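Local coordinates for Alpha/beta hydrolase (Paenibacillus sp. VTT E-133280, PDB 6TJ2), which probably hydrolyses methyl salicylate to salicylic acid, as an extracellular esterase of the alpha/beta-hydrolase fold related to tobacco salicylic acid binding protein 2, at residues G81-H92 against E205-L214. Numbering follows the deposited sequence.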
ATOM      1  N   GLY A  81      24.630 -14.503  21.749  1.00 12.42           N
ATOM      2  CA  GLY A  81      24.660 -15.441  20.629  1.00 13.19           C
ATOM      3  C   GLY A  81      24.763 -14.780  19.271  1.00 13.50           C
ATOM      4  O   GLY A  81      24.644 -15.459  18.242  1.00 14.31           O
ATOM      5  N   HIS A  82      25.010 -13.473  19.253  1.00 12.10           N
ATOM      6  CA  HIS A  82      25.141 -12.692  18.017  1.00 12.32           C
ATOM      7  C   HIS A  82      26.439 -11.897  18.069  1.00 13.00           C
ATOM      8  O   HIS A  82      27.070 -11.761  19.128  1.00 13.18           O
ATOM      9  CB  HIS A  82      23.926 -11.786  17.806  1.00 12.07           C
ATOM     10  CG  HIS A  82      22.670 -12.555  17.595  1.00 12.93           C
ATOM     11  ND1 HIS A  82      22.068 -13.316  18.586  1.00 11.55           N
ATOM     12  CD2 HIS A  82      21.895 -12.644  16.512  1.00 12.62           C
ATOM     13  CE1 HIS A  82      20.956 -13.872  18.058  1.00 11.86           C
ATOM     14  NE2 HIS A  82      20.826 -13.475  16.797  1.00 12.36           N
ATOM     15  N   GLY A  83      26.877 -11.452  16.917  1.00 15.34           N
ATOM     16  CA  GLY A  83      28.206 -10.827  16.805  1.00 14.71           C
ATOM     17  C   GLY A  83      29.271 -11.817  17.166  1.00 17.73           C
ATOM     18  O   GLY A  83      29.249 -12.968  16.686  1.00 18.61           O
ATOM     19  N   ALA A  84      30.228 -11.400  17.950  1.00 16.19           N
ATOM     20  CA  ALA A  84      31.335 -12.276  18.328  1.00 17.57           C
ATOM     21  C   ALA A  84      30.905 -13.276  19.398  1.00 18.25           C
ATOM     22  O   ALA A  84      31.685 -14.181  19.685  1.00 20.54           O
ATOM     23  CB  ALA A  84      32.516 -11.424  18.738  1.00 18.52           C
ATOM     24  N   ASP A  85      29.749 -13.166  20.037  1.00 18.42           N
ATOM     25  CA  ASP A  85      29.330 -14.105  21.125  1.00 16.96           C
ATOM     26  C   ASP A  85      28.796 -15.409  20.511  1.00 17.69           C
ATOM     27  O   ASP A  85      27.710 -15.401  19.941  1.00 19.51           O
ATOM     28  CB  ASP A  85      28.273 -13.532  22.062  1.00 18.53           C
ATOM     29  CG  ASP A  85      27.952 -14.427  23.242  1.00 22.78           C
ATOM     30  OD1 ASP A  85      28.928 -14.800  23.964  1.00 28.32           O
ATOM     31  OD2 ASP A  85      26.803 -14.796  23.459  1.00 19.46           O
ATOM     32  N   LYS A  86      29.553 -16.512  20.490  1.00 18.78           N
ATOM     33  CA  LYS A  86      29.170 -17.779  19.821  1.00 19.92           C
ATOM     34  C   LYS A  86      28.348 -18.608  20.784  1.00 19.49           C
ATOM     35  O   LYS A  86      28.838 -19.057  21.812  1.00 21.01           O
ATOM     36  CB  LYS A  86      30.423 -18.516  19.333  1.00 23.25           C
ATOM     37  CG  LYS A  86      30.164 -19.888  18.716  1.00 27.21           C
ATOM     38  CD  LYS A  86      29.584 -19.840  17.310  1.00 35.14           C
ATOM     39  CE  LYS A  86      29.395 -21.235  16.731  1.00 39.44           C
ATOM     40  NZ  LYS A  86      28.721 -21.270  15.403  1.00 46.78           N
ATOM     41  N   ASN A  87      27.074 -18.770  20.450  1.00 15.20           N
ATOM     42  CA  ASN A  87      26.190 -19.639  21.249  1.00 14.85           C
ATOM     43  C   ASN A  87      25.021 -20.081  20.383  1.00 15.06           C
ATOM     44  O   ASN A  87      23.978 -19.401  20.348  1.00 14.40           O
ATOM     45  CB  ASN A  87      25.712 -18.979  22.516  1.00 15.55           C
ATOM     46  CG  ASN A  87      24.965 -19.942  23.408  1.00 15.43           C
ATOM     47  OD1 ASN A  87      24.764 -21.091  23.025  1.00 17.02           O
ATOM     48  ND2 ASN A  87      24.485 -19.441  24.519  1.00 16.94           N
ATOM     49  N   ASN A  88      25.197 -21.185  19.683  1.00 13.83           N
ATOM     50  CA  ASN A  88      24.137 -21.743  18.818  1.00 13.60           C
ATOM     51  C   ASN A  88      22.897 -22.146  19.619  1.00 13.26           C
ATOM     52  O   ASN A  88      21.855 -22.308  18.992  1.00 13.47           O
ATOM     53  CB  ASN A  88      24.701 -22.904  17.996  1.00 15.73           C
ATOM     54  CG  ASN A  88      25.652 -22.462  16.900  1.00 20.43           C
ATOM     55  OD1 ASN A  88      25.639 -21.295  16.504  1.00 23.19           O
ATOM     56  ND2 ASN A  88      26.353 -23.420  16.343  1.00 24.26           N
ATOM     57  N   ASN A  89      23.022 -22.281  20.927  1.00 13.70           N
ATOM     58  CA  ASN A  89      21.904 -22.697  21.780  1.00 13.90           C
ATOM     59  C   ASN A  89      21.351 -21.559  22.610  1.00 12.82           C
ATOM     60  O   ASN A  89      20.571 -21.782  23.553  1.00 13.93           O
ATOM     61  CB  ASN A  89      22.314 -23.892  22.656  1.00 15.87           C
ATOM     62  CG  ASN A  89      22.579 -25.152  21.848  1.00 18.57           C
ATOM     63  OD1 ASN A  89      22.057 -25.366  20.774  1.00 20.27           O
ATOM     64  ND2 ASN A  89      23.284 -26.082  22.479  1.00 29.30           N
ATOM     65  N   VAL A  90      21.660 -20.322  22.227  1.00 12.30           N
ATOM     66  CA  VAL A  90      21.142 -19.135  22.937  1.00 11.86           C
ATOM     67  C   VAL A  90      19.616 -19.142  22.967  1.00 10.95           C
ATOM     68  O   VAL A  90      18.962 -19.618  22.018  1.00 11.97           O
ATOM     69  CB  VAL A  90      21.705 -17.838  22.338  1.00 11.98           C
ATOM     70  CG1 VAL A  90      21.053 -17.536  21.003  1.00 12.47           C
ATOM     71  CG2 VAL A  90      21.519 -16.697  23.272  1.00 13.63           C
ATOM     72  N   THR A  91      19.065 -18.648  24.091  1.00 11.46           N
ATOM     73  CA  THR A  91      17.616 -18.514  24.277  1.00 11.46           C
ATOM     74  C   THR A  91      17.159 -17.068  24.197  1.00 11.66           C
ATOM     75  O   THR A  91      17.946 -16.134  24.344  1.00 11.14           O
ATOM     76  CB  THR A  91      17.159 -19.108  25.605  1.00 13.35           C
ATOM     77  OG1 THR A  91      17.670 -18.260  26.632  1.00 14.33           O
ATOM     78  CG2 THR A  91      17.659 -20.532  25.764  1.00 13.96           C
ATOM     79  N   HIS A  92      15.865 -16.898  24.023  1.00 10.86           N
ATOM     80  CA  HIS A  92      15.277 -15.524  24.023  1.00 11.16           C
ATOM     81  C   HIS A  92      15.515 -14.852  25.366  1.00 11.76           C
ATOM     82  O   HIS A  92      15.814 -13.631  25.414  1.00 12.33           O
ATOM     83  CB  HIS A  92      13.758 -15.577  23.689  1.00 11.33           C
ATOM     84  CG  HIS A  92      13.291 -14.308  23.042  1.00 10.54           C
ATOM     85  ND1 HIS A  92      13.016 -13.189  23.769  1.00 11.48           N
ATOM     86  CD2 HIS A  92      13.054 -14.049  21.752  1.00 11.33           C
ATOM     87  CE1 HIS A  92      12.566 -12.266  22.948  1.00 11.80           C
ATOM     88  NE2 HIS A  92      12.636 -12.722  21.678  1.00 10.99           N
ATOM     89  N   GLU A 205      21.750 -17.825  11.876  1.00 11.48           N
ATOM     90  CA  GLU A 205      20.989 -17.417  13.055  1.00 10.89           C
ATOM     91  C   GLU A 205      20.825 -18.597  14.003  1.00 10.91           C
ATOM     92  O   GLU A 205      20.241 -19.623  13.631  1.00 11.65           O
ATOM     93  CB  GLU A 205      19.609 -16.903  12.641  1.00 11.35           C
ATOM     94  CG  GLU A 205      18.820 -16.319  13.817  1.00 11.89           C
ATOM     95  CD  GLU A 205      19.364 -14.992  14.331  1.00 11.19           C
ATOM     96  OE1 GLU A 205      20.354 -14.458  13.810  1.00 12.11           O
ATOM     97  OE2 GLU A 205      18.798 -14.478  15.347  1.00 12.56           O
ATOM     98  N   PRO A 206      21.170 -18.436  15.287  1.00 11.86           N
ATOM     99  CA  PRO A 206      20.810 -19.451  16.291  1.00 12.24           C
ATOM    100  C   PRO A 206      19.291 -19.574  16.380  1.00 12.36           C
ATOM    101  O   PRO A 206      18.588 -18.558  16.491  1.00 11.78           O
ATOM    102  CB  PRO A 206      21.366 -18.908  17.595  1.00 13.29           C
ATOM    103  CG  PRO A 206      22.394 -17.885  17.219  1.00 14.70           C
ATOM    104  CD  PRO A 206      21.938 -17.337  15.875  1.00 12.60           C
ATOM    105  N   ALA A 207      18.746 -20.788  16.285  1.00 11.67           N
ATOM    106  CA  ALA A 207      17.335 -20.936  15.922  1.00 13.37           C
ATOM    107  C   ALA A 207      16.396 -20.878  17.126  1.00 12.94           C
ATOM    108  O   ALA A 207      15.223 -20.556  16.933  1.00 14.02           O
ATOM    109  CB  ALA A 207      17.106 -22.227  15.179  1.00 13.98           C
ATOM    110  N   THR A 208      16.813 -21.240  18.323  1.00 12.17           N
ATOM    111  CA  THR A 208      15.858 -21.400  19.437  1.00 12.02           C
ATOM    112  C   THR A 208      14.993 -20.161  19.649  1.00 12.11           C
ATOM    113  O   THR A 208      13.777 -20.286  19.777  1.00 12.44           O
ATOM    114  CB  THR A 208      16.538 -21.878  20.707  1.00 12.58           C
ATOM    115  OG1 THR A 208      17.132 -23.149  20.420  1.00 13.81           O
ATOM    116  CG2 THR A 208      15.608 -21.861  21.892  1.00 14.23           C
ATOM    117  N   PRO A 209      15.542 -18.935  19.681  1.00 11.40           N
ATOM    118  CA  PRO A 209      14.726 -17.783  20.006  1.00 11.51           C
ATOM    119  C   PRO A 209      13.632 -17.508  18.973  1.00 11.77           C
ATOM    120  O   PRO A 209      12.689 -16.783  19.336  1.00 13.00           O
ATOM    121  CB  PRO A 209      15.736 -16.626  20.082  1.00 11.32           C
ATOM    122  CG  PRO A 209      17.036 -17.309  20.411  1.00 11.40           C
ATOM    123  CD  PRO A 209      16.973 -18.610  19.616  1.00 12.12           C
ATOM    124  N   LEU A 210      13.790 -17.973  17.771  1.00 10.91           N
ATOM    125  CA  LEU A 210      12.765 -17.735  16.719  1.00 11.72           C
ATOM    126  C   LEU A 210      11.537 -18.600  16.974  1.00 13.44           C
ATOM    127  O   LEU A 210      10.449 -18.245  16.531  1.00 13.10           O
ATOM    128  CB  LEU A 210      13.365 -18.027  15.354  1.00 13.03           C
ATOM    129  CG  LEU A 210      14.244 -16.933  14.749  1.00 16.63           C
ATOM    130  CD1 LEU A 210      15.415 -16.562  15.648  1.00 19.23           C
ATOM    131  CD2 LEU A 210      14.768 -17.417  13.392  1.00 18.74           C
ATOM    132  N   PHE A 211      11.682 -19.728  17.653  1.00 13.49           N
ATOM    133  CA  PHE A 211      10.593 -20.715  17.816  1.00 13.28           C
ATOM    134  C   PHE A 211      10.042 -20.721  19.234  1.00 14.32           C
ATOM    135  O   PHE A 211       8.985 -21.369  19.466  1.00 15.18           O
ATOM    136  CB  PHE A 211      11.077 -22.104  17.429  1.00 13.31           C
ATOM    137  CG  PHE A 211      11.381 -22.237  15.972  1.00 14.72           C
ATOM    138  CD1 PHE A 211      10.360 -22.576  15.093  1.00 14.88           C
ATOM    139  CD2 PHE A 211      12.634 -21.999  15.464  1.00 15.79           C
ATOM    140  CE1 PHE A 211      10.603 -22.666  13.735  1.00 16.17           C
ATOM    141  CE2 PHE A 211      12.873 -22.116  14.104  1.00 16.83           C
ATOM    142  CZ  PHE A 211      11.862 -22.415  13.237  1.00 17.24           C
ATOM    143  N   GLU A 212      10.629 -20.017  20.188  1.00 14.04           N
ATOM    144  CA  GLU A 212      10.117 -19.986  21.583  1.00 14.79           C
ATOM    145  C   GLU A 212       8.837 -19.170  21.657  1.00 14.53           C
ATOM    146  O   GLU A 212       8.721 -18.041  21.106  1.00 14.99           O
ATOM    147  CB  GLU A 212      11.170 -19.418  22.528  1.00 14.98           C
ATOM    148  CG  GLU A 212      12.350 -20.301  22.767  1.00 15.13           C
ATOM    149  CD  GLU A 212      13.338 -19.651  23.695  1.00 16.48           C
ATOM    150  OE1 GLU A 212      14.161 -18.857  23.229  1.00 15.01           O
ATOM    151  OE2 GLU A 212      13.286 -19.971  24.913  1.00 19.88           O
ATOM    152  N   LYS A 213       7.849 -19.705  22.365  1.00 16.09           N
ATOM    153  CA  LYS A 213       6.614 -18.975  22.711  1.00 16.66           C
ATOM    154  C   LYS A 213       6.918 -17.901  23.719  1.00 16.20           C
ATOM    155  O   LYS A 213       7.637 -18.194  24.693  1.00 18.29           O
ATOM    156  CB  LYS A 213       5.588 -19.930  23.320  1.00 17.56           C
ATOM    157  CG  LYS A 213       5.227 -21.069  22.414  1.00 20.57           C
ATOM    158  CD  LYS A 213       4.913 -20.759  20.987  1.00 21.12           C
ATOM    159  CE  LYS A 213       4.019 -21.866  20.455  1.00 22.16           C
ATOM    160  NZ  LYS A 213       3.950 -21.919  18.954  1.00 24.33           N
ATOM    161  N   LEU A 214       6.482 -16.669  23.496  1.00 15.64           N
ATOM    162  CA  LEU A 214       6.809 -15.572  24.406  1.00 14.81           C
ATOM    163  C   LEU A 214       5.654 -15.208  25.314  1.00 15.64           C
ATOM    164  O   LEU A 214       4.535 -15.060  24.847  1.00 15.66           O
ATOM    165  CB  LEU A 214       7.267 -14.394  23.547  1.00 15.91           C
ATOM    166  CG  LEU A 214       8.425 -14.692  22.606  1.00 16.18           C
ATOM    167  CD1 LEU A 214       8.708 -13.494  21.750  1.00 18.72           C
ATOM    168  CD2 LEU A 214       9.682 -15.063  23.387  1.00 18.96           C
TER
HETATM  169  O   HOH W   1      19.496 -20.900  19.587  1.00 12.66           O
HETATM  170  O   HOH W   2      18.557 -23.629  22.815  1.00 19.39           O
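His82 and Glu205 meet through a hydrogen bond from NE2 of the histidine to OE2 of the glutamate, 2.7 Å long and nearly straight. The oxygen sits at the ring's edge, in its plane, but the N-H reaches it from above the carboxylate plane; ring and carboxylate are turned 58° apart. A bend at chi2 (71°) curls Glu205 back to this meeting although its CB points away from the loop. A second grip lies where the loop passes into helix 92-105: the backbone N of His92 donates to OE1 of Glu212 at 2.7 Å, and the oxygen accepts through its syn lone pair. Leu214 completes this end, its CD2 lying over the centre of the His92 imidazole face, 3.8 Å from the ring centroid, in a CH-pi contact. Between the two polar grips, Val90 CG1 packs against Pro206 CB at 3.7 Å and more loosely against Pro209 CG. Beside these prolines, one water receives the N-H of Thr208 and lies 2.8 Å from both Asn88 O and Val90 O, while a second joins Asn89 O to Thr208 OG1, which is also hydrogen-bonded to Asn173 OD1.

The next shell fixes the polar groups. Ala80 O takes a hydrogen bond from His82 ND1, Trp54 N donates to Glu205 OE1, and Ser121 OG pairs with His92 NE2. Strand 174-175 pairs with 205-206 in a small antiparallel sheet. Through its cross-segment bonds the contact joins the loop after core strand 73-75 to the helical cap inserted between core strands 134-139 and 226-231, as in related alpha/beta hydrolases. With both ring nitrogens of His82 bonded, ND1 to a carbonyl and NE2 to a carboxylate, the imidazole's rotation is set and a protonated, positively charged form would probably be favoured.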